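Putative ribose operon repressor (Burkholderia thailandensis, PDB 3EGC) probably binds DNA as a LacI-family transcriptional repressor, presumably of a ribose operon, with a sugar-binding domain of the periplasmic binding protein type. Local coordinates at residues 172-178 with 199-204; 119-125 with 216-220; 130-134 with 193-197. One frame throughout, in Å; residues are numbered along the deposited sequence.

Contact 1 (172-178 with 199-204); sequences NGRDGAI and EGAMQA
Ala204 sets its methyl between two residues of the neighbouring helix: CB lies 3.5 Å from Ala177 CB and likewise close to CG1 of Ile178. With small residues on this line, the axes of helix segments 174-178 and 199-204 approach to 7.6 Å and cross at -48°. Gly200, without a side chain, lets the backbones come together: its CA sits 3.9 Å from Arg174 CA, and its carbonyl O receives a CA-H...O contact from Arg174 CA at 3.3 Å. Arg174 holds CG anti to its backbone N (chi1 177°), which lays CB and CG over the Gly200 carbonyl and brings CD to 3.5 Å from Gln203 CB; the two side chains cross at nearly a right angle. At the outer margin Gln203 NE2 donates to Asn172 OD1 at 2.8 Å. This bond is bent, with the donor tilted off the carbonyl plane and the two amides turned 51° against each other. Gln203 also packs on Phe229 of the second subunit, so this outer edge of the contact adjoins the dimer interface. Gly173, with positive phi, is the N-cap of helix 174-181. The arrangement is close helix-helix packing through glycine and alanine, here between two helices on one face of the sheet in a Rossmann-like lobe of the periplasmic-binding-protein fold.

Contact 2 (119-125 with 216-220); sequences YLIARGH and VEIVS
Glu217 reaches from its strand to Arg123 and His125, and its carboxylate takes three hydrogen bonds from them. Arg123 grips it side-on: NE donates to OE1 at 2.7 Å and NH2 to OE2 at 2.7 Å, the second bond almost straight at 176°. Both oxygens lie near the guanidinium plane and are met on their syn sides, although the two planes are turned 36° apart. His125 NE2 gives OE1 its second bond, 2.9 Å long, from above the carboxylate plane and from the face opposite Arg123 NE. The oxygen lies at the edge of the imidazole, and the other ring nitrogen, ND1, is bonded to Thr188 OG1, which fixes the ring's rotation from both ends. The arginine's charge and the three N-H donors would be expected to favour the carboxylate's charged form. The joint belongs to the sugar-binding domain of the LacI family, where helix 109-122 packs across the parallel strands that include 217-221. That helix closes in a Schellman motif, Gly124 taking positive phi, with Gly124 N bonded to Ile121 O and His125 N to Leu120 O; the turn delivers Arg123 and His125 to the same carboxylate. Deeper in, Leu120 and Val219 meet tip to tip, CD1 to CG2 at 3.6 Å. Val219 CG1 also lies obliquely against the Tyr119 ring, which packs edge-to-face with Phe271, while the strand's backbone at Val219 pairs with Leu190 and Thr192.

Contact 3 (130-134 with 193-197); sequences AIVGS and SSHRI
Ser193 enters the contact with its backbone N, which donates to Ile131 O at 3.1 Å. Its side chain stands between the backbone N and the carbonyl carbon, a rotation (chi1 68°) that points OG at segment 130-134, 3.1 Å from Val132 CA. From there it accepts a weak hydrogen bond from Gly133 N, 3.2 Å long and bent to 123°. Ser193 CB also rests against Val132 CG1 at 3.8 Å, and Ser193 O is taken by Arg143. Ser194 follows as the N-cap of helix 195-208, its carbonyl O bonded to Thr198 OG1. Here strand 189-192 runs alongside strand 128-131 in the parallel sheet and, past its own C-terminal end, leads through Ser193 and Ser194 into helix 195-208, the strand-to-helix turn of a Rossmann-like lobe. In this fold such strand ends face the cleft between the lobes, where relatives bind their ligands. The next residue, His195, is held elsewhere, NE2 by Asn20 OD1 and its backbone N by Asp222 OD2. Still in the first turn, Ile197 comes back over the strand end. Its two branches divide the work, CG2 packing on Ile131 CG2 at 3.8 Å and lying near Ile131 O, while CD1 reaches the peptide between Val132 and Gly133, 3.2 Å from Gly133 N.

Contacts 1 and 3 share helix 195-208 and lie about 9 Å apart between centres: contact 3 is the buried one, at the helix start beside the strand ends, and contact 1 follows further along, partly buried and bordered by the second subunit. They join directly, Ile131 packing on Gly173 and Ala177, and Asn172 ND2 lying 2.7 Å from Arg196 O. Contact 2 lies farther out and is also partly buried; it touches contact 1 through Ile218 and contact 3 through Ser220. The chemistry follows position: a backbone bond, a weak serine bond and isoleucine packing in contact 3, small residues with an amide pair in contact 1, a charged cluster over an apolar base in contact 2.

Contact 1 (172-178 with 199-204)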
loop_
_atom_site.group_PDB
_atom_site.type_symbol
_atom_site.label_atom_id
_atom_site.label_comp_id
_atom_site.label_asym_id
_atom_site.label_seq_id
_atom_site.Cartn_x
_atom_site.Cartn_y
_atom_site.Cartn_z
ATOM N N ASN A 172 2.567 -11.653 11.241
ATOM C CA ASN A 172 2.084 -12.274 9.983
ATOM C C ASN A 172 1.035 -13.340 10.303
ATOM O O ASN A 172 0.081 -13.547 9.525
ATOM C CB ASN A 172 3.215 -13.012 9.197
ATOM C CG ASN A 172 3.242 -12.633 7.745
ATOM O OD1 ASN A 172 3.945 -13.240 6.920
ATOM N ND2 ASN A 172 2.496 -11.590 7.406
ATOM N N GLY A 173 1.284 -14.053 11.393
ATOM C CA GLY A 173 0.516 -15.198 11.746
ATOM C C GLY A 173 0.960 -16.472 11.024
ATOM O O GLY A 173 0.238 -17.484 11.045
ATOM N N ARG A 174 2.101 -16.445 10.351
ATOM C CA ARG A 174 2.587 -17.664 9.754
ATOM C C ARG A 174 2.769 -18.735 10.848
ATOM O O ARG A 174 2.301 -19.872 10.681
ATOM C CB ARG A 174 3.878 -17.507 8.959
ATOM C CG ARG A 174 4.363 -18.883 8.421
ATOM C CD ARG A 174 5.668 -18.788 7.604
ATOM N NE ARG A 174 6.783 -18.408 8.461
ATOM C CZ ARG A 174 7.778 -19.223 8.820
ATOM N NH1 ARG A 174 7.835 -20.495 8.368
ATOM N NH2 ARG A 174 8.727 -18.768 9.642
ATOM N N ASP A 175 3.403 -18.353 11.966
ATOM C CA ASP A 175 3.619 -19.311 13.059
ATOM C C ASP A 175 2.293 -19.798 13.617
ATOM O O ASP A 175 2.114 -20.951 13.890
ATOM C CB ASP A 175 4.524 -18.728 14.165
ATOM C CG ASP A 175 5.951 -18.425 13.669
ATOM O OD1 ASP A 175 6.654 -17.684 14.378
ATOM O OD2 ASP A 175 6.402 -18.891 12.592
ATOM N N GLY A 176 1.365 -18.896 13.817
ATOM C CA GLY A 176 0.054 -19.266 14.281
ATOM C C GLY A 176 -0.609 -20.232 13.295
ATOM O O GLY A 176 -1.217 -21.217 13.704
ATOM N N ALA A 177 -0.516 -19.935 11.987
ATOM C CA ALA A 177 -1.109 -20.826 11.020
ATOM C C ALA A 177 -0.426 -22.205 11.075
ATOM O O ALA A 177 -1.082 -23.245 11.149
ATOM C CB ALA A 177 -1.055 -20.259 9.645
ATOM N N ILE A 178 0.901 -22.194 11.048
ATOM C CA ILE A 178 1.683 -23.408 11.121
ATOM C C ILE A 178 1.229 -24.264 12.345
ATOM O O ILE A 178 1.039 -25.508 12.258
ATOM C CB ILE A 178 3.194 -23.102 11.192
ATOM C CG1 ILE A 178 3.721 -22.690 9.834
ATOM C CG2 ILE A 178 3.952 -24.311 11.727
ATOM C CD1 ILE A 178 5.228 -22.362 9.742
ATOM N N GLU A 199 -1.243 -13.527 3.966
ATOM C CA GLU A 199 0.127 -13.846 3.488
ATOM C C GLU A 199 0.794 -14.918 4.392
ATOM O O GLU A 199 1.264 -15.930 3.922
ATOM C CB GLU A 199 0.989 -12.570 3.428
ATOM C CG GLU A 199 0.375 -11.430 2.564
ATOM C CD GLU A 199 1.228 -10.218 2.533
ATOM O OE1 GLU A 199 1.980 -9.989 3.523
ATOM O OE2 GLU A 199 1.153 -9.486 1.511
ATOM N N GLY A 200 0.797 -14.711 5.701
ATOM C CA GLY A 200 1.369 -15.689 6.631
ATOM C C GLY A 200 0.729 -17.079 6.597
ATOM O O GLY A 200 1.431 -18.111 6.645
ATOM N N ALA A 201 -0.598 -17.137 6.516
ATOM C CA ALA A 201 -1.285 -18.442 6.256
ATOM C C ALA A 201 -0.890 -19.101 4.917
ATOM O O ALA A 201 -0.673 -20.289 4.878
ATOM C CB ALA A 201 -2.873 -18.317 6.379
ATOM N N MET A 202 -0.767 -18.319 3.844
ATOM C CA MET A 202 -0.222 -18.849 2.588
ATOM C C MET A 202 1.211 -19.353 2.792
ATOM O O MET A 202 1.567 -20.388 2.318
ATOM C CB MET A 202 -0.313 -17.832 1.412
ATOM C CG MET A 202 -1.773 -17.501 0.914
ATOM S SD MET A 202 -2.861 -18.886 0.319
ATOM C CE MET A 202 -1.997 -19.280 -1.195
ATOM N N GLN A 203 2.029 -18.587 3.505
ATOM C CA GLN A 203 3.370 -19.042 3.816
ATOM C C GLN A 203 3.361 -20.347 4.585
ATOM O O GLN A 203 4.117 -21.262 4.253
ATOM C CB GLN A 203 4.197 -17.976 4.530
ATOM C CG GLN A 203 4.650 -16.875 3.575
ATOM C CD GLN A 203 4.874 -15.542 4.242
ATOM O OE1 GLN A 203 5.141 -14.534 3.553
ATOM N NE2 GLN A 203 4.767 -15.506 5.576
ATOM N N ALA A 204 2.517 -20.431 5.610
ATOM C CA ALA A 204 2.417 -21.680 6.378
ATOM C C ALA A 204 2.068 -22.876 5.476
ATOM O O ALA A 204 2.663 -23.908 5.582
ATOM C CB ALA A 204 1.416 -21.560 7.524
#

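Contact 2 (119-125 with 216-220)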
loop_
_atom_site.group_PDB
_atom_site.type_symbol
_atom_site.label_atom_id
_atom_site.label_comp_id
_atom_site.label_asym_id
_atom_site.label_seq_id
_atom_site.Cartn_x
_atom_site.Cartn_y
_atom_site.Cartn_z
ATOM N N TYR A 119 -20.279 -18.582 4.616
ATOM C CA TYR A 119 -19.945 -19.005 3.308
ATOM C C TYR A 119 -19.109 -20.290 3.291
ATOM O O TYR A 119 -19.343 -21.166 2.460
ATOM C CB TYR A 119 -19.208 -17.887 2.590
ATOM C CG TYR A 119 -18.591 -18.291 1.271
ATOM C CD1 TYR A 119 -19.301 -18.187 0.115
ATOM C CD2 TYR A 119 -17.337 -18.820 1.211
ATOM C CE1 TYR A 119 -18.739 -18.528 -1.135
ATOM C CE2 TYR A 119 -16.772 -19.171 0.005
ATOM C CZ TYR A 119 -17.480 -19.006 -1.154
ATOM O OH TYR A 119 -16.933 -19.379 -2.348
ATOM N N LEU A 120 -18.127 -20.396 4.174
ATOM C CA LEU A 120 -17.319 -21.598 4.284
ATOM C C LEU A 120 -18.140 -22.810 4.721
ATOM O O LEU A 120 -17.916 -23.924 4.269
ATOM C CB LEU A 120 -16.202 -21.353 5.248
ATOM C CG LEU A 120 -15.015 -20.575 4.727
ATOM C CD1 LEU A 120 -14.103 -20.327 5.912
ATOM C CD2 LEU A 120 -14.306 -21.347 3.641
ATOM N N ILE A 121 -19.104 -22.557 5.587
ATOM C CA ILE A 121 -19.931 -23.597 6.163
ATOM C C ILE A 121 -20.892 -24.060 5.082
ATOM O O ILE A 121 -21.084 -25.242 4.883
ATOM C CB ILE A 121 -20.725 -23.097 7.379
ATOM C CG1 ILE A 121 -19.820 -22.927 8.598
ATOM C CG2 ILE A 121 -21.869 -24.086 7.703
ATOM C CD1 ILE A 121 -20.386 -21.961 9.698
ATOM N N ALA A 122 -21.433 -23.106 4.324
ATOM C CA ALA A 122 -22.323 -23.459 3.212
ATOM C C ALA A 122 -21.598 -24.283 2.127
ATOM O O ALA A 122 -22.239 -25.003 1.363
ATOM C CB ALA A 122 -22.994 -22.238 2.634
ATOM N N ARG A 123 -20.265 -24.198 2.098
ATOM C CA ARG A 123 -19.485 -25.020 1.181
ATOM C C ARG A 123 -19.279 -26.434 1.662
ATOM O O ARG A 123 -18.794 -27.258 0.906
ATOM C CB ARG A 123 -18.113 -24.403 0.887
ATOM C CG ARG A 123 -18.135 -23.520 -0.279
ATOM C CD ARG A 123 -16.868 -22.681 -0.377
ATOM N NE ARG A 123 -15.778 -23.377 -1.045
ATOM C CZ ARG A 123 -15.717 -23.555 -2.368
ATOM N NH1 ARG A 123 -16.712 -23.139 -3.149
ATOM N NH2 ARG A 123 -14.664 -24.154 -2.912
ATOM N N GLY A 124 -19.588 -26.699 2.928
ATOM C CA GLY A 124 -19.323 -28.007 3.488
ATOM C C GLY A 124 -18.161 -28.124 4.456
ATOM O O GLY A 124 -17.761 -29.241 4.788
ATOM N N HIS A 125 -17.614 -26.996 4.920
ATOM C CA HIS A 125 -16.537 -27.058 5.934
ATOM C C HIS A 125 -17.106 -27.213 7.335
ATOM O O HIS A 125 -18.056 -26.526 7.673
ATOM C CB HIS A 125 -15.590 -25.846 5.878
ATOM C CG HIS A 125 -14.754 -25.791 4.640
ATOM N ND1 HIS A 125 -13.636 -26.573 4.455
ATOM C CD2 HIS A 125 -14.876 -25.033 3.523
ATOM C CE1 HIS A 125 -13.116 -26.312 3.262
ATOM N NE2 HIS A 125 -13.843 -25.364 2.689
ATOM N N VAL A 216 -6.715 -26.790 2.373
ATOM C CA VAL A 216 -7.236 -25.713 3.245
ATOM C C VAL A 216 -7.795 -24.586 2.420
ATOM O O VAL A 216 -7.098 -24.066 1.557
ATOM C CB VAL A 216 -6.072 -25.142 4.131
ATOM C CG1 VAL A 216 -6.454 -23.865 4.937
ATOM C CG2 VAL A 216 -5.436 -26.265 5.052
ATOM N N GLU A 217 -9.046 -24.214 2.649
ATOM C CA GLU A 217 -9.593 -22.989 2.058
ATOM C C GLU A 217 -9.445 -21.801 3.014
ATOM O O GLU A 217 -9.170 -21.985 4.210
ATOM C CB GLU A 217 -11.032 -23.178 1.526
ATOM C CG GLU A 217 -11.069 -23.943 0.163
ATOM C CD GLU A 217 -12.476 -24.275 -0.349
ATOM O OE1 GLU A 217 -13.498 -23.878 0.243
ATOM O OE2 GLU A 217 -12.570 -24.927 -1.398
ATOM N N ILE A 218 -9.582 -20.593 2.465
ATOM C CA ILE A 218 -9.335 -19.361 3.185
ATOM C C ILE A 218 -10.294 -18.251 2.807
ATOM O O ILE A 218 -10.477 -17.960 1.618
ATOM C CB ILE A 218 -7.885 -18.817 2.929
ATOM C CG1 ILE A 218 -6.834 -19.836 3.401
ATOM C CG2 ILE A 218 -7.699 -17.423 3.598
ATOM C CD1 ILE A 218 -5.330 -19.403 3.106
ATOM N N VAL A 219 -10.920 -17.629 3.807
ATOM C CA VAL A 219 -11.599 -16.362 3.539
ATOM C C VAL A 219 -10.837 -15.314 4.347
ATOM O O VAL A 219 -10.361 -15.621 5.427
ATOM C CB VAL A 219 -13.114 -16.392 3.904
ATOM C CG1 VAL A 219 -13.816 -17.346 3.006
ATOM C CG2 VAL A 219 -13.345 -16.823 5.456
ATOM N N SER A 220 -10.747 -14.102 3.815
ATOM C CA SER A 220 -9.905 -13.080 4.353
ATOM C C SER A 220 -10.649 -11.746 4.406
ATOM O O SER A 220 -11.560 -11.530 3.606
ATOM C CB SER A 220 -8.668 -12.927 3.470
ATOM O OG SER A 220 -7.767 -11.951 3.979
#

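Contact 3 (130-134 with 193-197)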
loop_
_atom_site.group_PDB
_atom_site.type_symbol
_atom_site.label_atom_id
_atom_site.label_comp_id
_atom_site.label_asym_id
_atom_site.label_seq_id
_atom_site.Cartn_x
_atom_site.Cartn_y
_atom_site.Cartn_z
ATOM N N ALA A 130 -9.517 -19.959 12.706
ATOM C CA ALA A 130 -9.353 -18.552 12.526
ATOM C C ALA A 130 -7.929 -18.113 12.965
ATOM O O ALA A 130 -7.486 -18.452 14.021
ATOM C CB ALA A 130 -10.430 -17.784 13.358
ATOM N N ILE A 131 -7.242 -17.386 12.109
ATOM C CA ILE A 131 -5.962 -16.791 12.448
ATOM C C ILE A 131 -6.208 -15.295 12.439
ATOM O O ILE A 131 -6.578 -14.723 11.422
ATOM C CB ILE A 131 -4.865 -17.123 11.416
ATOM C CG1 ILE A 131 -4.972 -18.582 10.939
ATOM C CG2 ILE A 131 -3.486 -16.753 11.964
ATOM C CD1 ILE A 131 -4.605 -19.571 12.012
ATOM N N VAL A 132 -6.071 -14.689 13.608
ATOM C CA VAL A 132 -6.206 -13.281 13.765
ATOM C C VAL A 132 -4.880 -12.669 14.170
ATOM O O VAL A 132 -3.913 -13.378 14.450
ATOM C CB VAL A 132 -7.286 -12.918 14.783
ATOM C CG1 VAL A 132 -8.658 -13.483 14.361
ATOM C CG2 VAL A 132 -6.901 -13.419 16.147
ATOM N N GLY A 133 -4.862 -11.342 14.189
ATOM C CA GLY A 133 -3.666 -10.599 14.572
ATOM C C GLY A 133 -3.583 -10.507 16.076
ATOM O O GLY A 133 -4.237 -11.250 16.768
ATOM N N SER A 134 -2.803 -9.578 16.572
ATOM C CA SER A 134 -2.618 -9.453 18.001
ATOM C C SER A 134 -3.944 -9.583 18.789
ATOM O O SER A 134 -4.896 -8.831 18.570
ATOM C CB SER A 134 -1.894 -8.138 18.324
ATOM O OG SER A 134 -1.870 -7.889 19.726
ATOM N N SER A 193 -7.805 -12.700 9.470
ATOM C CA SER A 193 -8.313 -11.409 9.807
ATOM C C SER A 193 -7.772 -10.187 9.015
ATOM O O SER A 193 -8.255 -9.123 9.201
ATOM C CB SER A 193 -8.191 -11.186 11.313
ATOM O OG SER A 193 -6.856 -11.092 11.695
ATOM N N SER A 194 -6.800 -10.362 8.128
ATOM C CA SER A 194 -6.390 -9.306 7.192
ATOM C C SER A 194 -5.518 -9.910 6.115
ATOM O O SER A 194 -5.121 -11.081 6.223
ATOM C CB SER A 194 -5.613 -8.191 7.910
ATOM O OG SER A 194 -4.390 -8.688 8.415
ATOM N N HIS A 195 -5.209 -9.111 5.082
ATOM C CA HIS A 195 -4.382 -9.540 3.943
ATOM C C HIS A 195 -2.988 -9.931 4.380
ATOM O O HIS A 195 -2.414 -10.850 3.838
ATOM C CB HIS A 195 -4.333 -8.485 2.836
ATOM C CG HIS A 195 -3.590 -7.231 3.202
ATOM N ND1 HIS A 195 -2.337 -6.945 2.706
ATOM C CD2 HIS A 195 -3.947 -6.165 3.961
ATOM C CE1 HIS A 195 -1.944 -5.758 3.157
ATOM N NE2 HIS A 195 -2.900 -5.264 3.931
ATOM N N ARG A 196 -2.467 -9.242 5.394
ATOM C CA ARG A 196 -1.115 -9.514 5.862
ATOM C C ARG A 196 -1.024 -10.855 6.616
ATOM O O ARG A 196 -0.070 -11.587 6.471
ATOM C CB ARG A 196 -0.569 -8.359 6.678
ATOM C CG ARG A 196 0.942 -8.482 6.882
ATOM C CD ARG A 196 1.673 -7.143 6.647
ATOM N NE ARG A 196 1.441 -6.585 5.316
ATOM C CZ ARG A 196 1.711 -5.328 4.979
ATOM N NH1 ARG A 196 1.459 -4.938 3.759
ATOM N NH2 ARG A 196 2.274 -4.484 5.845
ATOM N N ILE A 197 -2.089 -11.173 7.353
ATOM C CA ILE A 197 -2.249 -12.486 7.956
ATOM C C ILE A 197 -2.499 -13.561 6.909
ATOM O O ILE A 197 -1.953 -14.674 7.014
ATOM C CB ILE A 197 -3.339 -12.456 9.076
ATOM C CG1 ILE A 197 -2.797 -11.642 10.260
ATOM C CG2 ILE A 197 -3.755 -13.868 9.545
ATOM C CD1 ILE A 197 -3.888 -11.194 11.137
#